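Local coordinates for protein cortical-lytic enzyme (Bacillus cereus, PDB 4S3J) that hydrolyses partially degraded cortex peptidoglycan during spore germination, acting as an N-acetylglucosaminidase that recognises muramic acid delta-lactam residues, at residues 75-80 / 95-100; 320-325 / 403-408. One frame throughout, in Å; residues are numbered along the deposited sequence.

Contact 1: residues 75-80 / 95-100; sequences ASLAKV and LYVPKG
L77 and V97 have their CA atoms 6.3 Å apart where helix 75-80 passes the end of a strand and the loop after it, and no hydrogen bond joins the two segments. L77 and V80 pack on P98 and on the backbone and ring of Y96. One methyl of L77 and one of V80 approach the tyrosine's carbonyl oxygen: L77 CD1 at 3.5 Å from Y96 O, and V80 CG1 at 3.7 Å from the same oxygen. Both V80 methyls border the Y96 ring. With chi1 at 73°, CG1 sits between the backbone N and the carbonyl carbon and also meets P98 CG at 4.0 Å, while CG2 comes obliquely to the Y96 ring, 3.9 Å from CD1. The V80 and Y96 side chains cross at about a right angle, as do those of L77 and P98, where L77 CD1 meets P98 CD at 4.2 Å. L77 CD1 also lies 4.3 Å from V97 CG2, and I66 and S67 of helix 63-70 touch the same leucine. N81 ties both sides by hydrogen bonds, taking the backbone N-H of Y96 and giving one to L77 O. This is the beta-alpha-alpha-beta fold of a LysM domain, with the second helix packed against the end of the last strand.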
ATOM      1  N   ALA A  75     -26.456  -4.708 -11.674  1.00 25.87           N
ATOM      2  CA  ALA A  75     -27.873  -4.849 -12.038  1.00 22.88           C
ATOM      3  C   ALA A  75     -28.777  -4.790 -10.817  1.00 28.84           C
ATOM      4  O   ALA A  75     -29.871  -4.239 -10.886  1.00 30.05           O
ATOM      5  CB  ALA A  75     -28.110  -6.153 -12.789  1.00 24.92           C
ATOM      6  N   SER A  76     -28.349  -5.395  -9.710  1.00 25.48           N
ATOM      7  CA  SER A  76     -29.153  -5.385  -8.488  1.00 26.25           C
ATOM      8  C   SER A  76     -29.247  -3.985  -7.897  1.00 27.16           C
ATOM      9  O   SER A  76     -30.307  -3.566  -7.456  1.00 24.46           O
ATOM     10  CB  SER A  76     -28.581  -6.339  -7.446  1.00 27.68           C
ATOM     11  OG  SER A  76     -28.504  -7.657  -7.960  1.00 47.45           O
ATOM     12  N   LEU A  77     -28.128  -3.271  -7.871  1.00 25.53           N
ATOM     13  CA  LEU A  77     -28.117  -1.902  -7.332  1.00 19.86           C
ATOM     14  C   LEU A  77     -29.000  -0.995  -8.154  1.00 23.14           C
ATOM     15  O   LEU A  77     -29.762  -0.202  -7.610  1.00 23.17           O
ATOM     16  CB  LEU A  77     -26.689  -1.358  -7.312  1.00 18.28           C
ATOM     17  CG  LEU A  77     -26.503   0.086  -6.856  1.00 18.59           C
ATOM     18  CD1 LEU A  77     -26.917   0.233  -5.418  1.00 25.50           C
ATOM     19  CD2 LEU A  77     -25.018   0.516  -7.026  1.00 22.22           C
ATOM     20  N   ALA A  78     -28.909  -1.118  -9.474  1.00 25.83           N
ATOM     21  CA  ALA A  78     -29.728  -0.302 -10.370  1.00 27.55           C
ATOM     22  C   ALA A  78     -31.211  -0.637 -10.190  1.00 26.71           C
ATOM     23  O   ALA A  78     -32.047   0.256 -10.028  1.00 26.94           O
ATOM     24  CB  ALA A  78     -29.298  -0.512 -11.816  1.00 26.11           C
ATOM     25  N   LYS A  79     -31.534  -1.921 -10.215  1.00 22.98           N
ATOM     26  CA  LYS A  79     -32.930  -2.343 -10.091  1.00 26.57           C
ATOM     27  C   LYS A  79     -33.579  -1.856  -8.796  1.00 23.51           C
ATOM     28  O   LYS A  79     -34.700  -1.335  -8.822  1.00 24.96           O
ATOM     29  CB  LYS A  79     -33.033  -3.863 -10.213  1.00 24.90           C
ATOM     30  CG  LYS A  79     -34.412  -4.426  -9.948  1.00 31.36           C
ATOM     31  CD  LYS A  79     -34.525  -5.895 -10.345  1.00 37.76           C
ATOM     32  CE  LYS A  79     -35.852  -6.479  -9.863  1.00 63.78           C
ATOM     33  NZ  LYS A  79     -37.028  -5.620 -10.197  1.00 73.93           N
ATOM     34  N   VAL A  80     -32.903  -2.006  -7.663  1.00 23.75           N
ATOM     35  CA  VAL A  80     -33.572  -1.728  -6.395  1.00 20.02           C
ATOM     36  C   VAL A  80     -33.810  -0.224  -6.216  1.00 24.42           C
ATOM     37  O   VAL A  80     -34.622   0.187  -5.380  1.00 28.03           O
ATOM     38  CB  VAL A  80     -32.779  -2.313  -5.198  1.00 23.29           C
ATOM     39  CG1 VAL A  80     -31.501  -1.517  -4.909  1.00 22.29           C
ATOM     40  CG2 VAL A  80     -33.671  -2.377  -3.965  1.00 25.78           C
ATOM     41  N   LEU A  95     -29.316   6.705  -2.316  1.00 18.61           N
ATOM     42  CA  LEU A  95     -29.501   5.370  -2.881  1.00 15.57           C
ATOM     43  C   LEU A  95     -29.645   4.299  -1.801  1.00 19.72           C
ATOM     44  O   LEU A  95     -29.024   4.373  -0.726  1.00 22.08           O
ATOM     45  CB  LEU A  95     -28.310   4.989  -3.773  1.00 17.34           C
ATOM     46  CG  LEU A  95     -28.026   5.911  -4.950  1.00 20.53           C
ATOM     47  CD1 LEU A  95     -26.718   5.471  -5.628  1.00 22.69           C
ATOM     48  CD2 LEU A  95     -29.160   5.919  -5.953  1.00 23.47           C
ATOM     49  N   TYR A  96     -30.423   3.267  -2.123  1.00 18.34           N
ATOM     50  CA  TYR A  96     -30.492   2.073  -1.302  1.00 19.47           C
ATOM     51  C   TYR A  96     -29.419   1.103  -1.824  1.00 16.52           C
ATOM     52  O   TYR A  96     -29.348   0.845  -3.035  1.00 21.15           O
ATOM     53  CB  TYR A  96     -31.882   1.417  -1.350  1.00 19.55           C
ATOM     54  CG  TYR A  96     -31.951   0.181  -0.488  1.00 17.31           C
ATOM     55  CD1 TYR A  96     -31.592  -1.048  -0.980  1.00 21.28           C
ATOM     56  CD2 TYR A  96     -32.326   0.266   0.848  1.00 20.08           C
ATOM     57  CE1 TYR A  96     -31.617  -2.176  -0.182  1.00 20.96           C
ATOM     58  CE2 TYR A  96     -32.348  -0.855   1.662  1.00 17.97           C
ATOM     59  CZ  TYR A  96     -31.976  -2.080   1.132  1.00 20.39           C
ATOM     60  OH  TYR A  96     -31.979  -3.227   1.904  1.00 24.96           O
ATOM     61  N   VAL A  97     -28.589   0.589  -0.923  1.00 19.43           N
ATOM     62  CA  VAL A  97     -27.483  -0.302  -1.294  1.00 20.36           C
ATOM     63  C   VAL A  97     -27.663  -1.667  -0.620  1.00 19.98           C
ATOM     64  O   VAL A  97     -27.576  -1.770   0.604  1.00 24.39           O
ATOM     65  CB  VAL A  97     -26.113   0.289  -0.905  1.00 20.46           C
ATOM     66  CG1 VAL A  97     -24.965  -0.614  -1.385  1.00 20.34           C
ATOM     67  CG2 VAL A  97     -25.918   1.652  -1.505  1.00 18.18           C
ATOM     68  N   PRO A  98     -27.955  -2.716  -1.404  1.00 21.27           N
ATOM     69  CA  PRO A  98     -28.112  -4.030  -0.767  1.00 30.70           C
ATOM     70  C   PRO A  98     -26.818  -4.511  -0.135  1.00 34.56           C
ATOM     71  O   PRO A  98     -25.761  -3.981  -0.487  1.00 26.07           O
ATOM     72  CB  PRO A  98     -28.497  -4.949  -1.929  1.00 27.64           C
ATOM     73  CG  PRO A  98     -29.028  -4.040  -2.997  1.00 28.28           C
ATOM     74  CD  PRO A  98     -28.281  -2.749  -2.839  1.00 22.35           C
ATOM     75  N   LYS A  99     -26.921  -5.430   0.826  1.00 28.52           N
ATOM     76  CA  LYS A  99     -25.761  -6.053   1.448  1.00 36.97           C
ATOM     77  C   LYS A  99     -24.971  -6.765   0.347  1.00 30.28           C
ATOM     78  O   LYS A  99     -25.543  -7.523  -0.441  1.00 30.55           O
ATOM     79  CB  LYS A  99     -26.199  -7.029   2.556  1.00 53.01           C
ATOM     80  CG  LYS A  99     -25.051  -7.710   3.290  1.00 75.54           C
ATOM     81  CD  LYS A  99     -25.514  -8.752   4.323  1.00104.60           C
ATOM     82  CE  LYS A  99     -24.320  -9.407   5.036  1.00 98.11           C
ATOM     83  NZ  LYS A  99     -24.670 -10.361   6.123  1.00 89.17           N
ATOM     84  N   GLY A 100     -23.663  -6.534   0.290  1.00 27.85           N
ATOM     85  CA  GLY A 100     -22.844  -7.145  -0.748  1.00 34.23           C
ATOM     86  C   GLY A 100     -22.143  -8.365  -0.198  1.00 27.91           C
ATOM     87  O   GLY A 100     -22.349  -8.709   0.963  1.00 31.96           O
TER

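Contact 2: residues 320-325 / 403-408; sequences MGQNLY and GGISYW
Strands 320-323 and 404-408 pair in parallel as neighbouring staves of the glycosyl hydrolase family 18 TIM barrel, the second also bonding to strand 104-111 to close the ring. M320 pairs with I405, and the register runs on to N323 with W408. Five backbone hydrogen bonds make the ladder, from M320 N to G404 O at 3.0 Å to L324 N to W408 O at 2.9 Å. M320, Q322, I405 and Y407 face out to helix 387-400. M320 and I405 lie side by side there, CE to CD1 3.9 Å, while L324 CD2 comes obliquely to Y407 CD1 at 3.6 Å. Q322, bent at chi2 (63°), carries its amide back to N323 O, which NE2 reaches in the carbonyl plane at 3.1 Å; OE1 is hydrogen-bonded to K393. N323 and W408 turn into the barrel. N323 ND2 bonds Y325 O almost in line with the C=O, 2.9 Å away, and also E385, while OD1 is hydrogen-bonded to S297. The Y325 ring meets W408 rim to rim, planes at 89°, with CE1 3.7 Å from W408 CD1 and the W408 carbonyl oxygen at the tyrosine's edge; its hydroxyl bonds D285. Backbone bonds to Q322 O and L324 N, with Y325, F139 and Y110 against its ring, probably steady W408 near the proton donor E220.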
ATOM      1  N   MET A 320      -0.317  -6.035  -5.046  1.00 16.44           N
ATOM      2  CA  MET A 320      -0.153  -4.666  -5.531  1.00 17.56           C
ATOM      3  C   MET A 320       0.505  -3.785  -4.479  1.00 16.82           C
ATOM      4  O   MET A 320      -0.038  -3.599  -3.385  1.00 15.74           O
ATOM      5  CB  MET A 320      -1.523  -4.080  -5.916  1.00 17.31           C
ATOM      6  CG  MET A 320      -1.474  -2.640  -6.445  1.00 14.75           C
ATOM      7  SD  MET A 320      -3.134  -1.947  -6.646  1.00 18.66           S
ATOM      8  CE  MET A 320      -3.580  -1.656  -4.941  1.00 17.53           C
ATOM      9  N   GLY A 321       1.664  -3.227  -4.806  1.00 17.19           N
ATOM     10  CA  GLY A 321       2.317  -2.275  -3.920  1.00 13.60           C
ATOM     11  C   GLY A 321       1.516  -0.997  -3.802  1.00 17.52           C
ATOM     12  O   GLY A 321       0.976  -0.503  -4.790  1.00 15.73           O
ATOM     13  N   GLN A 322       1.393  -0.490  -2.574  1.00 15.44           N
ATOM     14  CA  GLN A 322       0.666   0.746  -2.322  1.00 17.33           C
ATOM     15  C   GLN A 322       1.408   1.631  -1.334  1.00 14.59           C
ATOM     16  O   GLN A 322       1.651   1.230  -0.206  1.00 13.87           O
ATOM     17  CB  GLN A 322      -0.725   0.435  -1.785  1.00 13.33           C
ATOM     18  CG  GLN A 322      -1.561   1.674  -1.500  1.00 13.37           C
ATOM     19  CD  GLN A 322      -1.849   2.486  -2.761  1.00 16.77           C
ATOM     20  OE1 GLN A 322      -2.275   1.940  -3.784  1.00 16.29           O
ATOM     21  NE2 GLN A 322      -1.608   3.794  -2.691  1.00 16.53           N
ATOM     22  N   ASN A 323       1.710   2.853  -1.756  1.00 12.55           N
ATOM     23  CA  ASN A 323       2.304   3.855  -0.886  1.00 12.65           C
ATOM     24  C   ASN A 323       1.276   4.390   0.097  1.00 13.97           C
ATOM     25  O   ASN A 323       0.108   4.596  -0.274  1.00 14.10           O
ATOM     26  CB  ASN A 323       2.862   5.013  -1.721  1.00 14.72           C
ATOM     27  CG  ASN A 323       1.811   5.615  -2.632  1.00 15.34           C
ATOM     28  OD1 ASN A 323       1.336   4.953  -3.575  1.00 15.02           O
ATOM     29  ND2 ASN A 323       1.387   6.844  -2.332  1.00 13.49           N
ATOM     30  N   LEU A 324       1.706   4.631   1.330  1.00 12.91           N
ATOM     31  CA  LEU A 324       0.870   5.365   2.280  1.00 10.67           C
ATOM     32  C   LEU A 324       1.311   6.836   2.368  1.00 12.58           C
ATOM     33  O   LEU A 324       0.573   7.684   2.904  1.00 15.04           O
ATOM     34  CB  LEU A 324       0.917   4.691   3.656  1.00 13.41           C
ATOM     35  CG  LEU A 324       0.211   3.325   3.733  1.00 14.90           C
ATOM     36  CD1 LEU A 324       0.482   2.682   5.097  1.00 20.74           C
ATOM     37  CD2 LEU A 324      -1.260   3.495   3.510  1.00 17.30           C
ATOM     38  N   TYR A 325       2.483   7.137   1.816  1.00 12.85           N
ATOM     39  CA  TYR A 325       3.043   8.484   1.853  1.00 11.69           C
ATOM     40  C   TYR A 325       2.643   9.318   0.642  1.00 12.18           C
ATOM     41  O   TYR A 325       2.339   8.785  -0.430  1.00 13.41           O
ATOM     42  CB  TYR A 325       4.581   8.416   1.922  1.00 13.77           C
ATOM     43  CG  TYR A 325       5.165   7.598   0.782  1.00 13.18           C
ATOM     44  CD1 TYR A 325       5.317   6.211   0.894  1.00 14.43           C
ATOM     45  CD2 TYR A 325       5.547   8.198  -0.422  1.00 12.92           C
ATOM     46  CE1 TYR A 325       5.816   5.460  -0.153  1.00 13.07           C
ATOM     47  CE2 TYR A 325       6.063   7.437  -1.474  1.00 13.86           C
ATOM     48  CZ  TYR A 325       6.191   6.078  -1.327  1.00 14.91           C
ATOM     49  OH  TYR A 325       6.668   5.334  -2.363  1.00 20.33           O
ATOM     50  N   GLY A 403      -4.260 -11.022  -5.847  1.00 23.89           N
ATOM     51  CA  GLY A 403      -4.239 -11.622  -4.529  1.00 20.10           C
ATOM     52  C   GLY A 403      -4.322 -10.682  -3.348  1.00 23.38           C
ATOM     53  O   GLY A 403      -4.908 -11.020  -2.316  1.00 22.21           O
ATOM     54  N   GLY A 404      -3.713  -9.510  -3.459  1.00 23.26           N
ATOM     55  CA  GLY A 404      -3.618  -8.672  -2.292  1.00 20.39           C
ATOM     56  C   GLY A 404      -2.942  -7.344  -2.513  1.00 13.50           C
ATOM     57  O   GLY A 404      -2.779  -6.886  -3.642  1.00 17.73           O
ATOM     58  N   ILE A 405      -2.587  -6.717  -1.396  1.00 14.83           N
ATOM     59  CA  ILE A 405      -2.038  -5.371  -1.377  1.00 14.35           C
ATOM     60  C   ILE A 405      -0.883  -5.332  -0.365  1.00 16.72           C
ATOM     61  O   ILE A 405      -0.943  -5.963   0.689  1.00 17.17           O
ATOM     62  CB  ILE A 405      -3.153  -4.332  -1.032  1.00 16.71           C
ATOM     63  CG1 ILE A 405      -2.630  -2.897  -1.078  1.00 17.90           C
ATOM     64  CG2 ILE A 405      -3.758  -4.621   0.318  1.00 17.13           C
ATOM     65  CD1 ILE A 405      -3.750  -1.881  -1.049  1.00 15.37           C
ATOM     66  N   SER A 406       0.175  -4.598  -0.703  1.00 16.12           N
ATOM     67  CA  SER A 406       1.351  -4.482   0.134  1.00 14.49           C
ATOM     68  C   SER A 406       1.665  -3.019   0.402  1.00 13.19           C
ATOM     69  O   SER A 406       1.959  -2.268  -0.516  1.00 14.71           O
ATOM     70  CB  SER A 406       2.541  -5.180  -0.546  1.00 16.00           C
ATOM     71  OG  SER A 406       3.724  -5.069   0.216  1.00 18.49           O
ATOM     72  N   TYR A 407       1.616  -2.633   1.670  1.00 13.28           N
ATOM     73  CA  TYR A 407       1.741  -1.228   2.055  1.00 13.80           C
ATOM     74  C   TYR A 407       3.158  -0.817   2.455  1.00 15.52           C
ATOM     75  O   TYR A 407       3.764  -1.440   3.326  1.00 16.01           O
ATOM     76  CB  TYR A 407       0.821  -0.951   3.213  1.00 13.83           C
ATOM     77  CG  TYR A 407      -0.655  -0.956   2.900  1.00 13.69           C
ATOM     78  CD1 TYR A 407      -1.257   0.137   2.258  1.00 14.16           C
ATOM     79  CD2 TYR A 407      -1.465  -2.010   3.273  1.00 13.44           C
ATOM     80  CE1 TYR A 407      -2.629   0.153   2.002  1.00 13.45           C
ATOM     81  CE2 TYR A 407      -2.851  -1.999   3.023  1.00 13.02           C
ATOM     82  CZ  TYR A 407      -3.422  -0.917   2.385  1.00 14.30           C
ATOM     83  OH  TYR A 407      -4.789  -0.848   2.139  1.00 15.67           O
ATOM     84  N   TRP A 408       3.652   0.270   1.856  1.00 14.23           N
ATOM     85  CA  TRP A 408       4.890   0.934   2.275  1.00 14.44           C
ATOM     86  C   TRP A 408       4.509   2.324   2.808  1.00 14.43           C
ATOM     87  O   TRP A 408       4.126   3.192   2.010  1.00 15.35           O
ATOM     88  CB  TRP A 408       5.882   1.087   1.121  1.00 16.61           C
ATOM     89  CG  TRP A 408       7.226   1.578   1.607  1.00 15.01           C
ATOM     90  CD1 TRP A 408       7.595   2.868   1.842  1.00 13.99           C
ATOM     91  CD2 TRP A 408       8.353   0.775   1.950  1.00 14.83           C
ATOM     92  NE1 TRP A 408       8.894   2.921   2.296  1.00 16.74           N
ATOM     93  CE2 TRP A 408       9.374   1.645   2.380  1.00 16.14           C
ATOM     94  CE3 TRP A 408       8.598  -0.599   1.946  1.00 14.25           C
ATOM     95  CZ2 TRP A 408      10.624   1.192   2.791  1.00 15.27           C
ATOM     96  CZ3 TRP A 408       9.843  -1.045   2.358  1.00 16.09           C
ATOM     97  CH2 TRP A 408      10.833  -0.153   2.777  1.00 17.41           C
TER

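Contact 1 and contact 2 belong to different modules of one chain and do not touch: their centres are 30 Å apart and their nearest atoms about 18 Å. Segments 75-80 and 95-100 lie in the second LysM domain, a type of module that generally binds peptidoglycan glycan strands, whereas 320-325 and 403-408 form adjacent staves of the catalytic barrel. Only contact 2 comes near the active site, with the W408 side chain about 8 Å from that of E220, the probable proton donor. Contact 1 lies away from it, though a bound 1,2-ethanediol, probably from the crystallisation liquor, sits about 3 Å from the V97 side chain.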